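Predicted protein (Acinetobacter sp. RUH2624, PDB 4MEA) is a secreted Cif-type epoxide hydrolase of the alpha/beta hydrolase fold, which opens epoxide rings by hydrolysis and probably acts as a virulence factor. Local coordinates at residues 58-63 with 126-131; 47-52 with 113-118; 268-273 with 317-322. All coordinates share one frame; numbering follows the deposited sequence.

Contact 1. Residues 58-63 with 126-131; sequences GTPIVF and GPIYYV
Tyr129 lays one face of its ring against the methyl of Thr59, a CH-pi contact in which CG2 of Thr59 lies 3.7 Å from the centroid of the Tyr129 ring and somewhat toward its rim. With OG1 of Thr59 beside the backbone N (chi1 -58°), the methyl CG2 falls opposite that N and reaches over the ring. The backbone of Tyr129 is bonded through both its N and its O: the N to Pro60 O at 2.8 Å, the O to Val62 N at 2.9 Å. Val62 O then accepts Val131 N at 2.9 Å. These bonds pair 61-63 and 128-131 as parallel neighbours in the central sheet of the alpha/beta hydrolase fold, where the strand from 128 leads on to the turn that in this family carries the nucleophile. Val62 looks to the face with Ile128 and Tyr130, its CG2 meeting Ile128 CD1 at 3.7 Å, and Ile119 of helix 108-123 covers this group. On the other face Val131 lies beside two side chains that point the same way: its CG2 is 3.9 Å from CG2 of Ile61, and its CB 3.7 Å from CD1 of Phe63. Trp74 touches both Phe63 and Val131, and Met78 of helix 75-81 packs on Phe63.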
# COMPACT_ATOMS: atom_id res chain seq x y z
N GLY A 58 -37.16 -23.85 -3.75
CA GLY A 58 -36.70 -23.19 -2.54
C GLY A 58 -36.20 -21.79 -2.82
O GLY A 58 -35.77 -21.49 -3.94
N THR A 59 -36.25 -20.94 -1.81
CA THR A 59 -35.81 -19.56 -1.97
C THR A 59 -34.40 -19.54 -2.55
O THR A 59 -33.49 -20.16 -2.00
CB THR A 59 -35.80 -18.83 -0.62
OG1 THR A 59 -37.11 -18.87 -0.06
CG2 THR A 59 -35.35 -17.38 -0.80
N PRO A 60 -34.23 -18.83 -3.67
CA PRO A 60 -32.89 -18.81 -4.27
C PRO A 60 -31.90 -18.05 -3.39
O PRO A 60 -32.27 -17.10 -2.70
CB PRO A 60 -33.11 -18.07 -5.60
CG PRO A 60 -34.57 -18.28 -5.91
CD PRO A 60 -35.25 -18.26 -4.57
N ILE A 61 -30.66 -18.49 -3.40
CA ILE A 61 -29.60 -17.79 -2.70
C ILE A 61 -28.54 -17.43 -3.73
O ILE A 61 -27.99 -18.30 -4.40
CB ILE A 61 -28.98 -18.66 -1.60
CG1 ILE A 61 -30.07 -19.34 -0.78
CG2 ILE A 61 -28.06 -17.81 -0.70
CD1 ILE A 61 -29.56 -20.36 0.19
N VAL A 62 -28.26 -16.14 -3.86
CA VAL A 62 -27.25 -15.66 -4.80
C VAL A 62 -25.97 -15.32 -4.02
O VAL A 62 -26.03 -14.61 -3.02
CB VAL A 62 -27.77 -14.45 -5.60
CG1 VAL A 62 -26.67 -13.85 -6.48
CG2 VAL A 62 -29.00 -14.86 -6.43
N PHE A 63 -24.84 -15.87 -4.46
CA PHE A 63 -23.55 -15.69 -3.77
C PHE A 63 -22.59 -14.91 -4.66
O PHE A 63 -22.36 -15.29 -5.81
CB PHE A 63 -22.88 -17.03 -3.46
CG PHE A 63 -23.68 -17.95 -2.57
CD1 PHE A 63 -23.54 -17.90 -1.19
CD2 PHE A 63 -24.54 -18.89 -3.13
CE1 PHE A 63 -24.27 -18.76 -0.38
CE2 PHE A 63 -25.27 -19.76 -2.32
CZ PHE A 63 -25.14 -19.69 -0.94
N GLY A 126 -38.40 -13.84 -7.57
CA GLY A 126 -38.05 -13.69 -6.16
C GLY A 126 -39.14 -14.06 -5.18
O GLY A 126 -40.16 -14.60 -5.57
N PRO A 127 -38.91 -13.78 -3.88
CA PRO A 127 -37.70 -13.11 -3.40
C PRO A 127 -36.51 -14.07 -3.29
O PRO A 127 -36.66 -15.27 -3.51
CB PRO A 127 -38.11 -12.62 -2.01
CG PRO A 127 -39.09 -13.63 -1.55
CD PRO A 127 -39.85 -14.07 -2.79
N ILE A 128 -35.35 -13.53 -2.95
CA ILE A 128 -34.14 -14.34 -2.85
C ILE A 128 -33.35 -13.89 -1.64
O ILE A 128 -33.65 -12.85 -1.05
CB ILE A 128 -33.23 -14.17 -4.08
CG1 ILE A 128 -32.63 -12.75 -4.10
CG2 ILE A 128 -33.99 -14.48 -5.37
CD1 ILE A 128 -31.63 -12.50 -5.21
N TYR A 129 -32.35 -14.68 -1.28
CA TYR A 129 -31.38 -14.27 -0.27
C TYR A 129 -30.09 -13.92 -1.00
O TYR A 129 -29.78 -14.52 -2.03
CB TYR A 129 -31.14 -15.39 0.74
CG TYR A 129 -32.38 -15.82 1.51
CD1 TYR A 129 -33.20 -14.88 2.11
CD2 TYR A 129 -32.72 -17.16 1.63
CE1 TYR A 129 -34.32 -15.26 2.82
CE2 TYR A 129 -33.84 -17.55 2.33
CZ TYR A 129 -34.64 -16.60 2.93
OH TYR A 129 -35.76 -16.99 3.63
N TYR A 130 -29.34 -12.96 -0.46
CA TYR A 130 -28.16 -12.42 -1.12
C TYR A 130 -26.96 -12.47 -0.16
O TYR A 130 -27.03 -11.97 0.97
CB TYR A 130 -28.42 -10.98 -1.56
CG TYR A 130 -27.44 -10.40 -2.56
CD1 TYR A 130 -27.70 -10.48 -3.93
CD2 TYR A 130 -26.29 -9.74 -2.15
CE1 TYR A 130 -26.83 -9.93 -4.86
CE2 TYR A 130 -25.39 -9.19 -3.08
CZ TYR A 130 -25.68 -9.29 -4.44
OH TYR A 130 -24.82 -8.75 -5.39
N VAL A 131 -25.88 -13.11 -0.60
CA VAL A 131 -24.72 -13.37 0.24
C VAL A 131 -23.49 -12.87 -0.51
O VAL A 131 -23.24 -13.28 -1.65
CB VAL A 131 -24.60 -14.88 0.60
CG1 VAL A 131 -23.34 -15.16 1.42
CG2 VAL A 131 -25.84 -15.36 1.34

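Contact 2. Residues 47-52 with 113-118; sequences VKLHYV and KILIGA
The carbonyl oxygen of Ile114, the residue whose side chain packs on both Val47 and Leu49, accepts a hydrogen bond from the hydroxyl of Ser44, just before the turn that leads into strand 47-54. Inside the helix, Ala118 N stands 3.6 Å from Ile114 O and makes its weak bond, at 3.1 Å, to Leu115 O. The serine therefore ties the helix to the hairpin by a polar bond, beside a contact that is otherwise wholly apolar. Leu49 carries most of it. Its CD1 methyl meets Ala118 CB at 3.6 Å and Ile114 CG2 at 4.0 Å, so that it rests between two residues one helical turn apart. Leu49 CG is opposite its own carbonyl carbon (chi1 -58°) and CD1 continues the chain outward, which carries the methyl up to the helix. This is the layered packing of an alpha/beta hydrolase: helix 108-123 lies against one face of the sheet near its antiparallel edge, where strands 37-44 and 47-54 form a hairpin, and the local axes of strand and helix pass 10.2 Å apart at 62°. Further toward the start of the strand, Val47 CG2 touches Ile114 CD1 at 4.0 Å, the two side chains crossing at about a right angle. Ile114 thus uses separate branches for its two partners, CD1 for Val47 and CG2 for Leu49. Leu115 sets out away from the strand, yet its CD2 comes to 4.4 Å from Leu49 CD1; the same side chain packs on Ile90 of strand 87-90, the neighbour in the sheet, and on Leu143 of helix 136-146.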
# COMPACT_ATOMS: atom_id res chain seq x y z
N VAL A 47 -22.21 -7.19 -20.90
CA VAL A 47 -21.14 -7.90 -20.21
C VAL A 47 -21.55 -9.36 -20.06
O VAL A 47 -22.62 -9.66 -19.50
CB VAL A 47 -20.84 -7.31 -18.80
CG1 VAL A 47 -19.77 -8.13 -18.08
CG2 VAL A 47 -20.40 -5.84 -18.91
N LYS A 48 -20.72 -10.27 -20.57
CA LYS A 48 -20.98 -11.69 -20.43
C LYS A 48 -20.53 -12.20 -19.06
O LYS A 48 -19.32 -12.27 -18.77
CB LYS A 48 -20.33 -12.50 -21.55
CG LYS A 48 -20.83 -13.95 -21.59
CD LYS A 48 -20.27 -14.71 -22.78
CE LYS A 48 -20.88 -14.22 -24.09
NZ LYS A 48 -20.44 -15.07 -25.23
N LEU A 49 -21.49 -12.54 -18.21
CA LEU A 49 -21.19 -13.06 -16.88
C LEU A 49 -21.17 -14.59 -16.86
O LEU A 49 -22.02 -15.24 -17.49
CB LEU A 49 -22.21 -12.55 -15.86
CG LEU A 49 -22.39 -11.05 -15.67
CD1 LEU A 49 -23.59 -10.80 -14.78
CD2 LEU A 49 -21.15 -10.38 -15.09
N HIS A 50 -20.20 -15.15 -16.16
CA HIS A 50 -20.19 -16.58 -15.88
C HIS A 50 -20.85 -16.82 -14.52
O HIS A 50 -20.65 -16.05 -13.57
CB HIS A 50 -18.76 -17.13 -15.89
CG HIS A 50 -18.65 -18.54 -15.40
ND1 HIS A 50 -18.00 -18.87 -14.23
CD2 HIS A 50 -19.10 -19.71 -15.92
CE1 HIS A 50 -18.05 -20.18 -14.05
NE2 HIS A 50 -18.72 -20.71 -15.06
N TYR A 51 -21.63 -17.88 -14.42
CA TYR A 51 -22.17 -18.26 -13.13
C TYR A 51 -22.30 -19.77 -13.05
O TYR A 51 -22.22 -20.47 -14.07
CB TYR A 51 -23.51 -17.58 -12.85
CG TYR A 51 -24.65 -17.99 -13.77
CD1 TYR A 51 -25.60 -18.92 -13.35
CD2 TYR A 51 -24.79 -17.44 -15.04
CE1 TYR A 51 -26.66 -19.30 -14.18
CE2 TYR A 51 -25.85 -17.81 -15.88
CZ TYR A 51 -26.78 -18.74 -15.43
OH TYR A 51 -27.82 -19.11 -16.25
N VAL A 52 -22.51 -20.25 -11.84
CA VAL A 52 -22.72 -21.66 -11.57
C VAL A 52 -23.98 -21.76 -10.72
O VAL A 52 -24.16 -20.97 -9.79
CB VAL A 52 -21.51 -22.25 -10.81
CG1 VAL A 52 -21.78 -23.68 -10.36
CG2 VAL A 52 -20.26 -22.17 -11.68
N LYS A 113 -25.93 -2.65 -11.29
CA LYS A 113 -26.84 -2.65 -12.43
C LYS A 113 -26.63 -3.89 -13.30
O LYS A 113 -27.59 -4.52 -13.74
CB LYS A 113 -26.68 -1.38 -13.27
CG LYS A 113 -27.80 -1.22 -14.32
CD LYS A 113 -27.57 -0.05 -15.26
CE LYS A 113 -26.95 -0.51 -16.58
NZ LYS A 113 -26.86 0.58 -17.61
N ILE A 114 -25.37 -4.22 -13.56
CA ILE A 114 -25.05 -5.39 -14.37
C ILE A 114 -25.51 -6.67 -13.67
O ILE A 114 -26.11 -7.55 -14.30
CB ILE A 114 -23.54 -5.46 -14.68
CG1 ILE A 114 -23.15 -4.33 -15.64
CG2 ILE A 114 -23.17 -6.84 -15.24
CD1 ILE A 114 -21.68 -3.93 -15.58
N LEU A 115 -25.25 -6.77 -12.37
CA LEU A 115 -25.62 -7.95 -11.61
C LEU A 115 -27.13 -8.16 -11.48
O LEU A 115 -27.61 -9.27 -11.68
CB LEU A 115 -24.97 -7.92 -10.22
CG LEU A 115 -23.49 -8.29 -10.21
CD1 LEU A 115 -22.84 -7.91 -8.87
CD2 LEU A 115 -23.31 -9.78 -10.51
N ILE A 116 -27.87 -7.11 -11.13
CA ILE A 116 -29.30 -7.27 -10.88
C ILE A 116 -30.04 -7.79 -12.12
O ILE A 116 -30.93 -8.63 -12.01
CB ILE A 116 -29.95 -5.96 -10.35
CG1 ILE A 116 -31.37 -6.23 -9.85
CG2 ILE A 116 -29.94 -4.87 -11.43
CD1 ILE A 116 -31.45 -7.28 -8.77
N GLY A 117 -29.62 -7.33 -13.29
CA GLY A 117 -30.23 -7.77 -14.53
C GLY A 117 -30.11 -9.27 -14.73
O GLY A 117 -31.06 -9.93 -15.15
N ALA A 118 -28.93 -9.80 -14.43
CA ALA A 118 -28.67 -11.23 -14.62
C ALA A 118 -29.39 -12.03 -13.56
O ALA A 118 -30.00 -13.06 -13.85
CB ALA A 118 -27.16 -11.50 -14.57

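Contact 3. Residues 268-273 with 317-322; sequences MALTGQ and KSLSNF
Strand 268-272 and helix 317-322 run almost antiparallel, at 169°, with their axes 10.4 Å apart at the closest. Met268 has the largest share of the contact. Its CB sits squarely over the centre of the Phe322 ring, 3.8 Å from the centroid and only 3° off the ring normal, a CH-pi contact. The side chain runs past the ring in the opposite direction to the phenylalanine, and SD lies obliquely to the same ring as a Met-aromatic contact, 4.7 Å from the centroid of Phe322. A bend at the last torsion (chi3 66°) turns the terminal CE methyl back to Phe322 CB at 3.7 Å and Leu319 CD2 at 3.9 Å. Leu270, two residues along the strand on the same face, presses CD1 on Ser318 CB at 3.7 Å, while its CD2 meets Leu319 CD2 at 4.1 Å. Helix 307-323 is the C-terminal helix of the hydrolase domain, and here it packs on the sheet, with Val155 of the adjoining strand touching Met268, Leu319 and Phe322. The hydroxyl of Ser318 is spent within the helix, on Gly314 O, so the serine can lie against Leu270 with its polar group satisfied. With no hydrogen bond joining the two segments, the contact between them rests on buried apolar surface and dispersion, the methionine on the ring included.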
# COMPACT_ATOMS: atom_id res chain seq x y z
N MET A 268 -26.97 -9.25 7.92
CA MET A 268 -25.93 -9.81 8.76
C MET A 268 -24.56 -9.35 8.31
O MET A 268 -24.28 -9.29 7.10
CB MET A 268 -25.99 -11.34 8.76
CG MET A 268 -24.85 -12.00 9.55
SD MET A 268 -25.14 -13.73 9.97
CE MET A 268 -25.16 -14.50 8.36
N ALA A 269 -23.71 -9.00 9.28
CA ALA A 269 -22.27 -8.89 9.08
C ALA A 269 -21.66 -10.18 9.61
O ALA A 269 -21.83 -10.52 10.78
CB ALA A 269 -21.70 -7.68 9.80
N LEU A 270 -20.98 -10.90 8.73
CA LEU A 270 -20.37 -12.17 9.10
C LEU A 270 -18.89 -12.09 8.75
O LEU A 270 -18.53 -11.94 7.58
CB LEU A 270 -21.07 -13.32 8.36
CG LEU A 270 -20.47 -14.73 8.37
CD1 LEU A 270 -20.38 -15.29 9.80
CD2 LEU A 270 -21.31 -15.65 7.48
N THR A 271 -18.04 -12.14 9.76
CA THR A 271 -16.63 -11.84 9.56
C THR A 271 -15.74 -12.86 10.25
O THR A 271 -16.21 -13.71 11.01
CB THR A 271 -16.28 -10.46 10.12
OG1 THR A 271 -16.21 -10.54 11.55
CG2 THR A 271 -17.32 -9.43 9.72
N GLY A 272 -14.44 -12.77 9.97
CA GLY A 272 -13.47 -13.64 10.61
C GLY A 272 -12.61 -12.86 11.58
O GLY A 272 -12.05 -11.83 11.22
N GLN A 273 -12.50 -13.36 12.80
CA GLN A 273 -11.66 -12.74 13.82
C GLN A 273 -10.24 -12.45 13.34
O GLN A 273 -9.66 -11.43 13.72
CB GLN A 273 -11.60 -13.65 15.06
CG GLN A 273 -10.70 -13.15 16.17
CD GLN A 273 -10.48 -14.22 17.23
OE1 GLN A 273 -10.19 -15.39 16.92
NE2 GLN A 273 -10.63 -13.84 18.50
N LYS A 317 -23.37 -22.67 9.31
CA LYS A 317 -24.18 -22.54 10.51
C LYS A 317 -24.70 -21.11 10.68
O LYS A 317 -25.87 -20.91 10.97
CB LYS A 317 -23.42 -22.99 11.76
CG LYS A 317 -24.25 -22.90 13.03
CD LYS A 317 -23.63 -23.67 14.19
CE LYS A 317 -24.53 -23.60 15.42
NZ LYS A 317 -24.09 -24.52 16.50
N SER A 318 -23.82 -20.13 10.48
CA SER A 318 -24.21 -18.72 10.59
C SER A 318 -25.24 -18.31 9.55
O SER A 318 -26.22 -17.63 9.86
CB SER A 318 -22.98 -17.80 10.50
OG SER A 318 -22.01 -18.12 11.49
N LEU A 319 -25.03 -18.72 8.30
CA LEU A 319 -26.00 -18.40 7.25
C LEU A 319 -27.33 -19.12 7.47
O LEU A 319 -28.40 -18.53 7.30
CB LEU A 319 -25.44 -18.73 5.87
CG LEU A 319 -24.23 -17.96 5.32
CD1 LEU A 319 -23.76 -18.64 4.04
CD2 LEU A 319 -24.54 -16.49 5.07
N SER A 320 -27.27 -20.40 7.84
CA SER A 320 -28.49 -21.19 8.03
C SER A 320 -29.37 -20.61 9.14
O SER A 320 -30.59 -20.49 8.98
CB SER A 320 -28.15 -22.64 8.33
OG SER A 320 -27.64 -23.27 7.17
N ASN A 321 -28.74 -20.23 10.25
CA ASN A 321 -29.46 -19.67 11.39
C ASN A 321 -30.05 -18.30 11.09
O ASN A 321 -31.13 -17.96 11.57
CB ASN A 321 -28.54 -19.58 12.61
CG ASN A 321 -28.23 -20.93 13.22
OD1 ASN A 321 -28.92 -21.92 12.95
ND2 ASN A 321 -27.19 -20.99 14.04
N PHE A 322 -29.33 -17.52 10.29
CA PHE A 322 -29.80 -16.20 9.89
C PHE A 322 -30.85 -16.26 8.77
O PHE A 322 -31.89 -15.60 8.86
CB PHE A 322 -28.64 -15.34 9.41
CG PHE A 322 -29.06 -14.02 8.84
CD1 PHE A 322 -29.56 -13.02 9.66
CD2 PHE A 322 -28.94 -13.77 7.48
CE1 PHE A 322 -29.95 -11.80 9.13
CE2 PHE A 322 -29.31 -12.55 6.95
CZ PHE A 322 -29.82 -11.57 7.78

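How the contacts relate
All three contacts reach the same eight-stranded sheet. Contact 1 joins two neighbouring strands in its middle, whereas contacts 2 and 3 dock helices 108-123 and 307-323 on its opposite faces. Contact 1 lies between the others, its centre about 15 Å from that of contact 2 and about 16 Å from that of contact 3; those two are about 25 Å apart and do not touch. The Tyr130 hydroxyl, hydrogen-bonded to Ser140, also packs on Leu115 CD1 on one face of the sheet, and Val131 CG1 meets Leu319 CD2 on the other. Along the chain the segments of contacts 1 and 2 alternate, and contact 3 follows; the C-terminal helix adds to the second helical layer of the alpha/beta/alpha arrangement.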